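Endoglucanase family 5 (Clostridium acetobutylicum ATCC 824, PDB 6PZ7) probably hydrolyses internal beta-1,4-glucosidic bonds of cellulose and related plant polysaccharides, as a broad-specificity endoglucanase of glycoside hydrolase family 5. Local coordinates at residues V13-K17 / R293-T298; S117-T122 / F170-A174. All coordinates share one frame; numbering follows the deposited sequence. Where two conformers were deposited one is given.

Interaction 1. Residues V13-K17 / R293-T298; sequences VNDMK and RKKGIT
Thr298 OG1 donates a hydrogen bond of 2.7 Å to Val13 O, meeting that carbonyl from above its plane. In the conformer described, the same hydroxyl oxygen accepts two bonds from Arg293: NH1 and NH2 grip it end-on, each at 3.0 Å, and it lies almost in the guanidinium plane. Threonine suits the place because its one hydroxyl can donate to the helix carbonyl while accepting two bonds from arginine. With chi1 at -71°, OG1 sits beside the backbone N and CG2 is left to pack on Met16 CB and the Lys17 carbonyl.

Arginine supplies several N-H groups at once. Its NH2 makes a weak, bent bond to Asn14 OD1 (3.2 Å, 124°), the amide standing nearly perpendicular to the guanidinium. Water 1 joins the same two side chains more firmly, donating to OD1 and accepting from Arg293 NE. Gln10 NE2 binds both Asn14 OD1 and Gly296 O, adding a further tie from within helix 9-16.

The Val13 CG1 methyl packs against two oxygens, Thr298 OG1 at 3.6 Å and Gly296 O at 3.7 Å, while Val266 of the neighbouring strand gives this valine an apolar partner.

Gly296, with positive phi, is the C' residue of a Schellman motif ending helix 278-294. The chain then enters strand 298-303, the helix-to-strand turn of a TIM barrel, here packed against N-terminal helix 9-16.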
loop_
_atom_site.group_PDB
_atom_site.type_symbol
_atom_site.label_atom_id
_atom_site.label_comp_id
_atom_site.label_asym_id
_atom_site.label_seq_id
_atom_site.Cartn_x
_atom_site.Cartn_y
_atom_site.Cartn_z
ATOM N N VAL A 13 5.119 -12.135 -5.265
ATOM C CA VAL A 13 3.870 -11.449 -5.600
ATOM C C VAL A 13 2.740 -12.453 -5.812
ATOM O O VAL A 13 1.622 -12.269 -5.324
ATOM C CB VAL A 13 4.082 -10.543 -6.824
ATOM C CG1 VAL A 13 2.781 -10.010 -7.376
ATOM C CG2 VAL A 13 4.970 -9.355 -6.422
ATOM N N ASN A 14 3.012 -13.549 -6.521
ATOM C CA ASN A 14 1.969 -14.540 -6.732
ATOM C C ASN A 14 1.549 -15.166 -5.415
ATOM O O ASN A 14 0.358 -15.406 -5.179
ATOM C CB ASN A 14 2.488 -15.608 -7.694
ATOM C CG ASN A 14 2.647 -15.098 -9.104
ATOM O OD1 ASN A 14 2.121 -14.049 -9.452
ATOM N ND2 ASN A 14 3.391 -15.834 -9.914
ATOM N N ASP A 15 2.498 -15.453 -4.538
ATOM C CA ASP A 15 2.199 -16.091 -3.265
ATOM C C ASP A 15 1.369 -15.175 -2.362
ATOM O O ASP A 15 0.556 -15.644 -1.560
ATOM C CB ASP A 15 3.512 -16.498 -2.589
ATOM C CG ASP A 15 3.348 -17.596 -1.558
ATOM O OD1 ASP A 15 2.579 -18.552 -1.842
ATOM O OD2 ASP A 15 4.025 -17.588 -0.515
ATOM N N MET A 16 1.557 -13.865 -2.475
ATOM C CA MET A 16 0.796 -12.906 -1.684
ATOM C C MET A 16 -0.698 -13.015 -1.961
ATOM O O MET A 16 -1.502 -12.757 -1.059
ATOM C CB MET A 16 1.278 -11.479 -1.994
ATOM C CG MET A 16 2.652 -11.132 -1.434
ATOM S SD MET A 16 3.389 -9.660 -2.131
ATOM C CE MET A 16 2.425 -8.401 -1.306
ATOM N N LYS A 17 -1.056 -13.366 -3.212
ATOM C CA LYS A 17 -2.410 -13.740 -3.654
ATOM C C LYS A 17 -3.384 -12.564 -3.739
ATOM O O LYS A 17 -3.796 -12.184 -4.834
ATOM C CB LYS A 17 -3.007 -14.838 -2.755
ATOM C CG LYS A 17 -4.377 -15.381 -3.238
ATOM C CD LYS A 17 -5.165 -16.122 -2.140
ATOM C CE LYS A 17 -6.646 -16.229 -2.539
ATOM N NZ LYS A 17 -7.468 -16.953 -1.529
ATOM N N ARG A 293 -4.723 -10.736 -11.895
ATOM C CA ARG A 293 -4.003 -11.986 -11.675
ATOM C C ARG A 293 -3.547 -12.598 -12.995
ATOM O O ARG A 293 -2.440 -13.156 -13.074
ATOM C CB ARG A 293 -4.863 -12.985 -10.900
ATOM C CG ARG A 293 -4.264 -14.407 -10.780
ATOM C CD ARG A 293 -3.371 -14.630 -9.542
ATOM N NE ARG A 293 -2.099 -13.908 -9.577
ATOM C CZ ARG A 293 -1.703 -13.002 -8.675
ATOM N NH1 ARG A 293 -2.477 -12.699 -7.642
ATOM N NH2 ARG A 293 -0.529 -12.425 -8.833
ATOM N N LYS A 294 -4.369 -12.498 -14.043
ATOM C CA LYS A 294 -3.937 -13.010 -15.331
ATOM C C LYS A 294 -2.695 -12.293 -15.825
ATOM O O LYS A 294 -1.906 -12.875 -16.586
ATOM C CB LYS A 294 -5.071 -12.843 -16.327
ATOM C CG LYS A 294 -6.180 -13.872 -16.161
ATOM C CD LYS A 294 -7.325 -13.643 -17.145
ATOM C CE LYS A 294 -8.448 -14.649 -16.899
ATOM N NZ LYS A 294 -9.641 -14.352 -17.735
ATOM N N LYS A 295 -2.507 -11.048 -15.420
ATOM C CA LYS A 295 -1.347 -10.226 -15.738
ATOM C C LYS A 295 -0.267 -10.280 -14.666
ATOM O O LYS A 295 0.656 -9.450 -14.702
ATOM C CB LYS A 295 -1.812 -8.794 -16.014
ATOM C CG LYS A 295 -2.684 -8.699 -17.282
ATOM C CD LYS A 295 -3.471 -7.400 -17.328
ATOM C CE LYS A 295 -4.121 -7.113 -18.676
ATOM N NZ LYS A 295 -4.882 -8.245 -19.262
ATOM N N GLY A 296 -0.344 -11.201 -13.720
ATOM C CA GLY A 296 0.691 -11.349 -12.722
ATOM C C GLY A 296 0.677 -10.341 -11.592
ATOM O O GLY A 296 1.665 -10.255 -10.844
ATOM N N ILE A 297 -0.395 -9.573 -11.442
ATOM C CA ILE A 297 -0.477 -8.472 -10.487
ATOM C C ILE A 297 -1.365 -8.861 -9.312
ATOM O O ILE A 297 -2.507 -9.309 -9.501
ATOM C CB ILE A 297 -1.036 -7.212 -11.167
ATOM C CG1 ILE A 297 -0.165 -6.768 -12.352
ATOM C CG2 ILE A 297 -1.183 -6.090 -10.157
ATOM C CD1 ILE A 297 -0.865 -5.833 -13.312
ATOM N N THR A 298 -0.852 -8.705 -8.095
ATOM C CA THR A 298 -1.602 -8.903 -6.855
ATOM C C THR A 298 -2.171 -7.577 -6.380
ATOM O O THR A 298 -1.492 -6.539 -6.475
ATOM C CB THR A 298 -0.706 -9.540 -5.815
ATOM O OG1 THR A 298 -0.493 -10.888 -6.246
ATOM C CG2 THR A 298 -1.294 -9.542 -4.442
HETATM O O HOH W 1 0.211 -14.574 -11.285
#

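Interaction 2. Residues S117-T122 / F170-A174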
loop_
_atom_site.group_PDB
_atom_site.type_symbol
_atom_site.label_atom_id
_atom_site.label_comp_id
_atom_site.label_asym_id
_atom_site.label_seq_id
_atom_site.Cartn_x
_atom_site.Cartn_y
_atom_site.Cartn_z
ATOM N N SER A 117 15.206 15.751 3.831
ATOM C CA SER A 117 14.325 14.590 3.794
ATOM C C SER A 117 15.113 13.293 3.669
ATOM O O SER A 117 14.789 12.298 4.336
ATOM C CB SER A 117 13.318 14.675 2.640
ATOM O OG SER A 117 12.304 15.646 2.871
ATOM N N THR A 118 16.165 13.281 2.854
ATOM C CA THR A 118 17.014 12.105 2.714
ATOM C C THR A 118 17.661 11.739 4.037
ATOM O O THR A 118 17.716 10.554 4.439
ATOM C CB THR A 118 18.080 12.367 1.658
ATOM O OG1 THR A 118 17.429 12.509 0.387
ATOM C CG2 THR A 118 19.135 11.250 1.582
ATOM N N ASP A 119 18.148 12.736 4.745
ATOM C CA ASP A 119 18.782 12.477 6.026
ATOM C C ASP A 119 17.774 11.879 6.996
ATOM O O ASP A 119 18.062 10.896 7.686
ATOM C CB ASP A 119 19.377 13.772 6.574
ATOM C CG ASP A 119 19.988 13.568 7.917
ATOM O OD1 ASP A 119 21.046 12.914 7.974
ATOM O OD2 ASP A 119 19.395 14.014 8.897
ATOM N N GLU A 120 16.597 12.474 7.116
ATOM C CA GLU A 120 15.613 11.959 8.063
ATOM C C GLU A 120 15.153 10.558 7.655
ATOM O O GLU A 120 14.965 9.684 8.507
ATOM C CB GLU A 120 14.436 12.934 8.215
ATOM C CG GLU A 120 13.539 12.467 9.325
ATOM C CD GLU A 120 12.459 13.459 9.760
ATOM O OE1 GLU A 120 12.453 14.615 9.294
ATOM O OE2 GLU A 120 11.607 13.011 10.598
ATOM N N LEU A 121 14.966 10.307 6.361
ATOM C CA LEU A 121 14.564 8.988 5.901
ATOM C C LEU A 121 15.590 7.957 6.282
ATOM O O LEU A 121 15.228 6.844 6.673
ATOM C CB LEU A 121 14.450 9.015 4.385
ATOM C CG LEU A 121 13.098 9.298 3.782
ATOM C CD1 LEU A 121 13.238 9.438 2.257
ATOM C CD2 LEU A 121 12.065 8.200 4.161
ATOM N N THR A 122 16.870 8.287 6.181
ATOM C CA THR A 122 17.918 7.363 6.588
ATOM C C THR A 122 17.771 7.018 8.066
ATOM O O THR A 122 17.820 5.840 8.447
ATOM C CB THR A 122 19.305 7.966 6.312
ATOM O OG1 THR A 122 19.436 8.297 4.929
ATOM C CG2 THR A 122 20.390 7.008 6.677
ATOM N N PHE A 170 14.813 9.155 -2.962
ATOM C CA PHE A 170 14.273 8.721 -1.683
ATOM C C PHE A 170 14.118 7.199 -1.617
ATOM O O PHE A 170 14.438 6.588 -0.589
ATOM C CB PHE A 170 12.904 9.349 -1.433
ATOM C CG PHE A 170 12.896 10.845 -1.145
ATOM C CD1 PHE A 170 14.034 11.559 -0.805
ATOM C CD2 PHE A 170 11.693 11.506 -1.175
ATOM C CE1 PHE A 170 13.959 12.920 -0.526
ATOM C CE2 PHE A 170 11.614 12.865 -0.883
ATOM C CZ PHE A 170 12.752 13.568 -0.557
ATOM N N ASN A 171 13.606 6.575 -2.685
ATOM C CA ASN A 171 13.471 5.126 -2.685
ATOM C C ASN A 171 14.837 4.461 -2.573
ATOM O O ASN A 171 14.984 3.444 -1.883
ATOM C CB ASN A 171 12.740 4.660 -3.951
ATOM C CG ASN A 171 11.230 4.848 -3.877
ATOM O OD1 ASN A 171 10.641 4.784 -2.783
ATOM N ND2 ASN A 171 10.585 5.003 -5.029
ATOM N N LEU A 172 15.832 4.994 -3.283
ATOM C CA LEU A 172 17.185 4.451 -3.205
ATOM C C LEU A 172 17.745 4.560 -1.795
ATOM O O LEU A 172 18.315 3.595 -1.279
ATOM C CB LEU A 172 18.105 5.190 -4.179
ATOM C CG LEU A 172 19.571 4.782 -4.139
ATOM C CD1 LEU A 172 19.733 3.348 -4.422
ATOM C CD2 LEU A 172 20.383 5.643 -5.117
ATOM N N THR A 173 17.581 5.727 -1.168
ATOM C CA THR A 173 18.034 5.929 0.197
ATOM C C THR A 173 17.391 4.901 1.113
ATOM O O THR A 173 18.059 4.285 1.957
ATOM C CB THR A 173 17.651 7.337 0.666
ATOM O OG1 THR A 173 18.341 8.332 -0.105
ATOM C CG2 THR A 173 17.997 7.533 2.133
ATOM N N ALA A 174 16.075 4.735 1.003
ATOM C CA ALA A 174 15.380 3.774 1.873
ATOM C C ALA A 174 15.853 2.340 1.645
ATOM O O ALA A 174 16.108 1.608 2.599
ATOM C CB ALA A 174 13.888 3.919 1.679
#
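Phe170 and Leu121 meet where two neighbouring outer helices of the TIM barrel, 111-132 and 161-180, pack side by side. Their segments run roughly parallel, with axes 9.4 Å apart and 28° between their directions.

The Phe170 ring, carried by a CG anti to the carbonyl carbon (chi1 -71°), reaches across to the other helix. Leu121 CD1 packs on its root, 3.7 Å from CG, the side chains crossing at about a right angle. Ser117 CB touches the far end of the ring, 3.4 Å from CZ. Thr118 OG1 lies at the ring edge, near its plane and 3.6 Å from CE1. A large flat side chain suits this position because one ring touches Ser117 and Thr118 on one turn and Leu121 on the next.

Beta-branched threonines line the contact beside the ring. Thr118 and Thr173 each set OG1 beside the backbone N (chi1 near -65°), where it bonds back to Glu114 O and Lys169 O respectively. These hydroxyls remain in the interface, Thr118 CG2 meeting Thr173 OG1 at 3.5 Å. Thr122 OG1 bonds to Thr118 O, which also accepts from Thr122 N on the opposite face of its plane. Against Thr122 OG1 rests Thr173 CG2, 3.2 Å away.

In the fold
Interactions 1 and 2 belong to separate parts of one TIM barrel, their centres 29 Å apart and their nearest atoms about 15 Å apart. Interaction 1 links chain regions 276 residues apart, bringing N-terminal helix 9-16 against the approach to strand 298-303, the last of the eight. Interaction 2 falls within the intervening chain, pairing the helices that follow the third and fourth strands. Polar bonds across the segments mark the first, side-chain packing the second. Thr298 stands at the start of its strand; the active site of GH5 barrels lies at the strands' C-terminal ends, so interaction 1 is probably on the other side. Interaction 2 lies between outer helices, its centre about 18 Å from the chain's.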